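Local atomic coordinates of probable hydrolase (Pseudomonas aeruginosa, PDB entry 7AL6), a protein that is of unknown function but has the alpha/beta-hydrolase fold and is probably a hydrolase, possibly one acting on lipids. Residues Glu176-Ala181 against His266-Ala271; Leu231-Gln236 against Arg256-Gly261. All coordinates share one frame; numbering follows the deposited sequence.

Interaction 1: Glu176-Ala181 against His266-Ala271; sequences EISREA and HLDDEA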
loop_
_atom_site.group_PDB
_atom_site.type_symbol
_atom_site.label_atom_id
_atom_site.label_comp_id
_atom_site.label_asym_id
_atom_site.label_seq_id
_atom_site.Cartn_x
_atom_site.Cartn_y
_atom_site.Cartn_z
ATOM N N GLU A 176 18.090 -3.274 -31.743
ATOM C CA GLU A 176 19.134 -4.307 -31.792
ATOM C C GLU A 176 20.151 -4.014 -30.687
ATOM O O GLU A 176 20.616 -2.896 -30.633
ATOM C CB GLU A 176 19.802 -4.262 -33.158
ATOM C CG GLU A 176 21.088 -5.047 -33.237
ATOM C CD GLU A 176 21.404 -5.562 -34.626
ATOM O OE1 GLU A 176 21.684 -6.758 -34.750
ATOM O OE2 GLU A 176 21.364 -4.761 -35.578
ATOM N N ILE A 177 20.432 -4.966 -29.804
ATOM C CA ILE A 177 21.513 -4.872 -28.789
ATOM C C ILE A 177 22.288 -6.182 -28.864
ATOM O O ILE A 177 21.731 -7.171 -29.264
ATOM C CB ILE A 177 21.021 -4.551 -27.365
ATOM C CG1 ILE A 177 20.285 -5.709 -26.706
ATOM C CG2 ILE A 177 20.186 -3.291 -27.337
ATOM C CD1 ILE A 177 20.348 -5.662 -25.206
ATOM N N SER A 178 23.542 -6.172 -28.463
ATOM C CA SER A 178 24.444 -7.341 -28.488
ATOM C C SER A 178 24.018 -8.400 -27.458
ATOM O O SER A 178 23.282 -8.075 -26.525
ATOM C CB SER A 178 25.840 -6.898 -28.272
ATOM O OG SER A 178 26.080 -6.700 -26.918
ATOM N N ARG A 179 24.463 -9.643 -27.643
ATOM C CA ARG A 179 24.149 -10.776 -26.743
ATOM C C ARG A 179 24.681 -10.433 -25.350
ATOM O O ARG A 179 23.950 -10.627 -24.406
ATOM C CB ARG A 179 24.742 -12.094 -27.248
ATOM C CG ARG A 179 24.413 -13.295 -26.371
ATOM C CD ARG A 179 24.764 -14.658 -26.953
ATOM N NE ARG A 179 23.933 -15.010 -28.087
ATOM C CZ ARG A 179 22.763 -15.628 -28.023
ATOM N NH1 ARG A 179 22.263 -16.024 -26.868
ATOM N NH2 ARG A 179 22.095 -15.857 -29.131
ATOM N N GLU A 180 25.885 -9.881 -25.264
ATOM C CA GLU A 180 26.524 -9.510 -23.988
ATOM C C GLU A 180 25.701 -8.421 -23.298
ATOM O O GLU A 180 25.542 -8.514 -22.113
ATOM C CB GLU A 180 27.970 -9.097 -24.200
ATOM C CG GLU A 180 28.881 -10.269 -24.460
ATOM C CD GLU A 180 30.352 -9.921 -24.491
ATOM O OE1 GLU A 180 30.676 -8.748 -24.401
ATOM O OE2 GLU A 180 31.152 -10.835 -24.602
ATOM N N ALA A 181 25.214 -7.433 -24.030
ATOM C CA ALA A 181 24.343 -6.409 -23.477
ATOM C C ALA A 181 23.097 -7.033 -22.864
ATOM O O ALA A 181 22.708 -6.696 -21.735
ATOM C CB ALA A 181 23.950 -5.401 -24.567
ATOM N N HIS A 266 27.023 2.099 -25.602
ATOM C CA HIS A 266 27.776 2.143 -24.324
ATOM C C HIS A 266 27.778 0.776 -23.635
ATOM O O HIS A 266 28.608 0.578 -22.812
ATOM C CB HIS A 266 27.222 3.222 -23.394
ATOM C CG HIS A 266 25.874 2.899 -22.882
ATOM N ND1 HIS A 266 24.808 2.804 -23.685
ATOM C CD2 HIS A 266 25.431 2.623 -21.654
ATOM C CE1 HIS A 266 23.756 2.503 -22.976
ATOM N NE2 HIS A 266 24.110 2.394 -21.744
ATOM N N LEU A 267 26.792 -0.065 -23.902
ATOM C CA LEU A 267 26.672 -1.405 -23.278
ATOM C C LEU A 267 26.980 -2.567 -24.234
ATOM O O LEU A 267 27.429 -3.582 -23.749
ATOM C CB LEU A 267 25.251 -1.536 -22.751
ATOM C CG LEU A 267 24.912 -2.865 -22.099
ATOM C CD1 LEU A 267 25.613 -2.993 -20.776
ATOM C CD2 LEU A 267 23.424 -3.015 -21.945
ATOM N N ASP A 268 26.849 -2.377 -25.541
ATOM C CA ASP A 268 26.973 -3.465 -26.535
ATOM C C ASP A 268 28.344 -4.119 -26.454
ATOM O O ASP A 268 28.393 -5.307 -26.460
ATOM C CB ASP A 268 26.728 -2.964 -27.949
ATOM C CG ASP A 268 25.264 -2.835 -28.246
ATOM O OD1 ASP A 268 24.519 -3.560 -27.649
ATOM O OD2 ASP A 268 24.907 -1.991 -29.013
ATOM N N ASP A 269 29.406 -3.357 -26.306
ATOM C CA ASP A 269 30.730 -3.947 -26.313
ATOM C C ASP A 269 31.699 -3.004 -25.632
ATOM O O ASP A 269 31.378 -1.857 -25.316
ATOM C CB ASP A 269 31.206 -4.265 -27.743
ATOM C CG ASP A 269 31.102 -3.068 -28.672
ATOM O OD1 ASP A 269 31.497 -1.942 -28.271
ATOM O OD2 ASP A 269 30.586 -3.252 -29.786
ATOM N N GLU A 270 32.901 -3.511 -25.395
ATOM C CA GLU A 270 33.889 -2.701 -24.697
ATOM C C GLU A 270 34.353 -1.542 -25.565
ATOM O O GLU A 270 34.677 -0.484 -25.029
ATOM C CB GLU A 270 35.086 -3.544 -24.265
ATOM C CG GLU A 270 34.805 -4.428 -23.043
ATOM C CD GLU A 270 34.496 -3.619 -21.779
ATOM O OE1 GLU A 270 35.223 -2.637 -21.506
ATOM O OE2 GLU A 270 33.523 -3.965 -21.072
ATOM N N ALA A 271 34.347 -1.716 -26.898
ATOM C CA ALA A 271 34.746 -0.645 -27.804
ATOM C C ALA A 271 33.834 0.571 -27.658
ATOM O O ALA A 271 34.306 1.694 -27.537
ATOM C CB ALA A 271 34.730 -1.139 -29.254
HETATM O O HOH W 1 22.639 -1.030 -29.603
#
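Ala181 and Asp268 bring the two backbones to 5.0 Å between their CA atoms, where the start of helix 179-189 meets the chain leading into helix 270-284. Asp268 grips Ser178 twice. Its carboxylate reaches over to the other backbone, where Ser178 N donates to Asp268 OD1 at 2.9 Å in an almost straight bond (173° at the hydrogen), arriving from above the carboxylate plane. Its main chain supplies the second bond: Ser178 OG donates to Asp268 O at 2.7 Å, in the carbonyl plane and on a lone pair. Ser178 holds its OG between its own N and carbonyl carbon (chi1 81°), and there the hydroxyl also accepts from Ala181 N at 3.1 Å, the N-cap bond of helix 179-189. The other carboxylate oxygen is used through water, which donates to Glu176 O and to Asp268 OD2, the latter unusually short and so less certain. Next to these polar links Ala181 CB packs on Leu267 CD2 at 3.6 Å, and Leu267 continues onto Leu184 and Leu185 of the same helix. At the outer side Glu180 and Glu270 both form salt bridges to Arg45. One serine hydroxyl thus serves as donor across the contact and acceptor for the first turn of the helix it caps, so capping and tertiary attachment are coupled, and the carboxylate's hydrogen bonds would be expected to stabilise its charged form.

Interaction 2: Leu231-Gln236 against Arg256-Gly261; sequences LVLAEQ and RHHLPG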
loop_
_atom_site.group_PDB
_atom_site.type_symbol
_atom_site.label_atom_id
_atom_site.label_comp_id
_atom_site.label_asym_id
_atom_site.label_seq_id
_atom_site.Cartn_x
_atom_site.Cartn_y
_atom_site.Cartn_z
ATOM N N LEU A 231 26.283 15.400 -25.484
ATOM C CA LEU A 231 25.412 14.440 -26.139
ATOM C C LEU A 231 26.176 13.473 -27.049
ATOM O O LEU A 231 26.893 13.887 -27.979
ATOM C CB LEU A 231 24.337 15.165 -26.932
ATOM C CG LEU A 231 23.390 14.289 -27.745
ATOM C CD1 LEU A 231 22.531 13.324 -26.919
ATOM C CD2 LEU A 231 22.526 15.222 -28.539
ATOM N N VAL A 232 25.963 12.174 -26.823
ATOM C CA VAL A 232 26.535 11.121 -27.668
ATOM C C VAL A 232 25.450 10.599 -28.588
ATOM O O VAL A 232 24.326 10.303 -28.152
ATOM C CB VAL A 232 27.145 9.993 -26.835
ATOM C CG1 VAL A 232 27.379 8.746 -27.721
ATOM C CG2 VAL A 232 28.444 10.486 -26.206
ATOM N N LEU A 233 25.792 10.488 -29.869
ATOM C CA LEU A 233 24.866 10.117 -30.931
ATOM C C LEU A 233 25.409 8.868 -31.595
ATOM O O LEU A 233 26.529 8.891 -32.105
ATOM C CB LEU A 233 24.742 11.242 -31.959
ATOM C CG LEU A 233 24.202 12.511 -31.302
ATOM C CD1 LEU A 233 24.544 13.722 -32.111
ATOM C CD2 LEU A 233 22.697 12.351 -31.137
ATOM N N ALA A 234 24.655 7.785 -31.492
ATOM C CA ALA A 234 25.014 6.472 -32.048
ATOM C C ALA A 234 24.784 6.526 -33.559
ATOM O O ALA A 234 23.684 6.849 -33.930
ATOM C CB ALA A 234 24.195 5.388 -31.414
ATOM N N GLU A 235 25.725 6.055 -34.365
ATOM C CA GLU A 235 25.469 6.184 -35.890
ATOM C C GLU A 235 24.151 5.463 -36.442
ATOM O O GLU A 235 23.337 5.808 -37.335
ATOM C CB GLU A 235 26.574 5.392 -36.580
ATOM C CG GLU A 235 26.496 5.456 -38.094
ATOM C CD GLU A 235 27.699 4.905 -38.839
ATOM O OE1 GLU A 235 27.627 4.809 -40.079
ATOM O OE2 GLU A 235 28.704 4.581 -38.190
ATOM N N GLN A 236 23.889 4.339 -35.797
ATOM C CA GLN A 236 22.741 3.443 -36.036
ATOM C C GLN A 236 21.657 3.579 -34.959
ATOM O O GLN A 236 20.797 2.718 -34.922
ATOM C CB GLN A 236 23.257 2.025 -36.205
ATOM C CG GLN A 236 23.760 1.789 -37.609
ATOM C CD GLN A 236 24.251 0.383 -37.791
ATOM O OE1 GLN A 236 25.370 0.060 -37.435
ATOM N NE2 GLN A 236 23.402 -0.465 -38.341
ATOM N N ARG A 256 28.334 17.687 -29.109
ATOM C CA ARG A 256 27.825 16.519 -29.821
ATOM C C ARG A 256 29.006 15.647 -30.212
ATOM O O ARG A 256 30.006 16.147 -30.731
ATOM C CB ARG A 256 26.989 16.915 -31.049
ATOM C CG ARG A 256 25.737 17.727 -30.757
ATOM C CD ARG A 256 24.933 18.114 -32.052
ATOM N NE ARG A 256 25.781 18.731 -33.082
ATOM C CZ ARG A 256 26.029 20.042 -33.217
ATOM N NH1 ARG A 256 25.506 20.948 -32.400
ATOM N NH2 ARG A 256 26.829 20.455 -34.187
ATOM N N HIS A 257 28.906 14.347 -29.954
ATOM C CA HIS A 257 29.939 13.404 -30.362
ATOM C C HIS A 257 29.270 12.263 -31.104
ATOM O O HIS A 257 28.383 11.590 -30.566
ATOM C CB HIS A 257 30.755 12.911 -29.163
ATOM C CG HIS A 257 31.772 13.909 -28.695
ATOM N ND1 HIS A 257 31.457 14.962 -27.860
ATOM C CD2 HIS A 257 33.079 14.061 -29.016
ATOM C CE1 HIS A 257 32.527 15.707 -27.671
ATOM N NE2 HIS A 257 33.529 15.171 -28.346
ATOM N N HIS A 258 29.648 12.095 -32.363
ATOM C CA HIS A 258 29.080 11.071 -33.220
ATOM C C HIS A 258 29.951 9.844 -33.099
ATOM O O HIS A 258 31.158 9.920 -33.350
ATOM C CB HIS A 258 29.050 11.533 -34.674
ATOM C CG HIS A 258 28.097 12.637 -34.896
ATOM N ND1 HIS A 258 28.453 13.962 -34.736
ATOM C CD2 HIS A 258 26.767 12.618 -35.128
ATOM C CE1 HIS A 258 27.388 14.714 -34.944
ATOM N NE2 HIS A 258 26.352 13.928 -35.167
ATOM N N LEU A 259 29.356 8.716 -32.726
ATOM C CA LEU A 259 30.159 7.515 -32.550
ATOM C C LEU A 259 29.476 6.335 -33.212
ATOM O O LEU A 259 28.261 6.349 -33.446
ATOM C CB LEU A 259 30.382 7.197 -31.063
ATOM C CG LEU A 259 31.264 8.156 -30.276
ATOM C CD1 LEU A 259 31.149 7.864 -28.773
ATOM C CD2 LEU A 259 32.679 7.984 -30.741
ATOM N N PRO A 260 30.229 5.306 -33.538
ATOM C CA PRO A 260 29.620 4.149 -34.210
ATOM C C PRO A 260 28.772 3.339 -33.245
ATOM O O PRO A 260 28.879 3.456 -32.015
ATOM C CB PRO A 260 30.822 3.340 -34.702
ATOM C CG PRO A 260 31.967 3.806 -33.908
ATOM C CD PRO A 260 31.670 5.138 -33.286
ATOM N N GLY A 261 27.913 2.516 -33.814
ATOM C CA GLY A 261 27.225 1.495 -33.043
ATOM C C GLY A 261 25.746 1.756 -32.993
ATOM O O GLY A 261 25.219 2.671 -33.641
HETATM O O HOH W 2 28.009 2.264 -36.801
#
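Leu233 lies beside His258 on neighbouring parallel strands, and its side chain can be followed outward atom by atom. CB sits 3.9 Å from His257 O and about as far from His258 CD2. CG, anti to the carbonyl carbon (chi1 -61°), carries the chain onward alongside the imidazole, both side chains pointing the same way. Of the two methyls, CD1 makes the contact: Leu233 CD1 comes within 3.6 Å of His258 NE2, approaching the ring obliquely, and it also brushes Arg256 CB. Leu249 of helix 245-250 packs against Leu233 and Arg256 on this side of the sheet. The other face carries Val232 and Leu259, whose side chains meet at an angle, CG1 of the valine 4.0 Å from CD1 of the leucine; Leu265 touches both, and helix 270-284 covers them. Between the faces runs the regular parallel pattern, in which His257 N donates to Leu231 O, Leu233 N to His257 O and Leu259 N to Leu233 O, each at 2.9 Å. The axes of strands 231-234 and 256-259 come within 4.8 Å and are turned by 25°, a modest twist. Further along, Glu235 N bonds to Leu259 O and Gln236 N to Gly261 O at 3.0 Å, so the pairing runs on through both segments. A water accepts from Gly261 N and, in the conformer given, donates to Glu235 OE2. Ala234 N also donates to Asp126 OD1, and Asp126 is the probable acid of a Ser-His-Asp triad with Ser102 and His263. The same backbone that pairs with the last strand therefore contributes a hydrogen bond to that carboxylate, which would be expected to help fix its orientation.

In the fold
Along the chain, both strands of interaction 2 fall between the two segments of interaction 1: residues 176-181 come first, then strands 229-234 and 255-259, then residues 266-271. The two contacts lie 14 Å apart between centres and about 5 Å between nearest atoms, without touching. Interaction 2 joins the last two strands of the eight-stranded mixed sheet, whereas interaction 1 ties helix 179-189 to the chain just after that sheet. The connection from strand 255-259 to helix 265-268 carries His263, the likely triad histidine. Both contacts thus flank this connection, one at its strand and the other at its helical end, beside the presumed active site of an alpha/beta hydrolase.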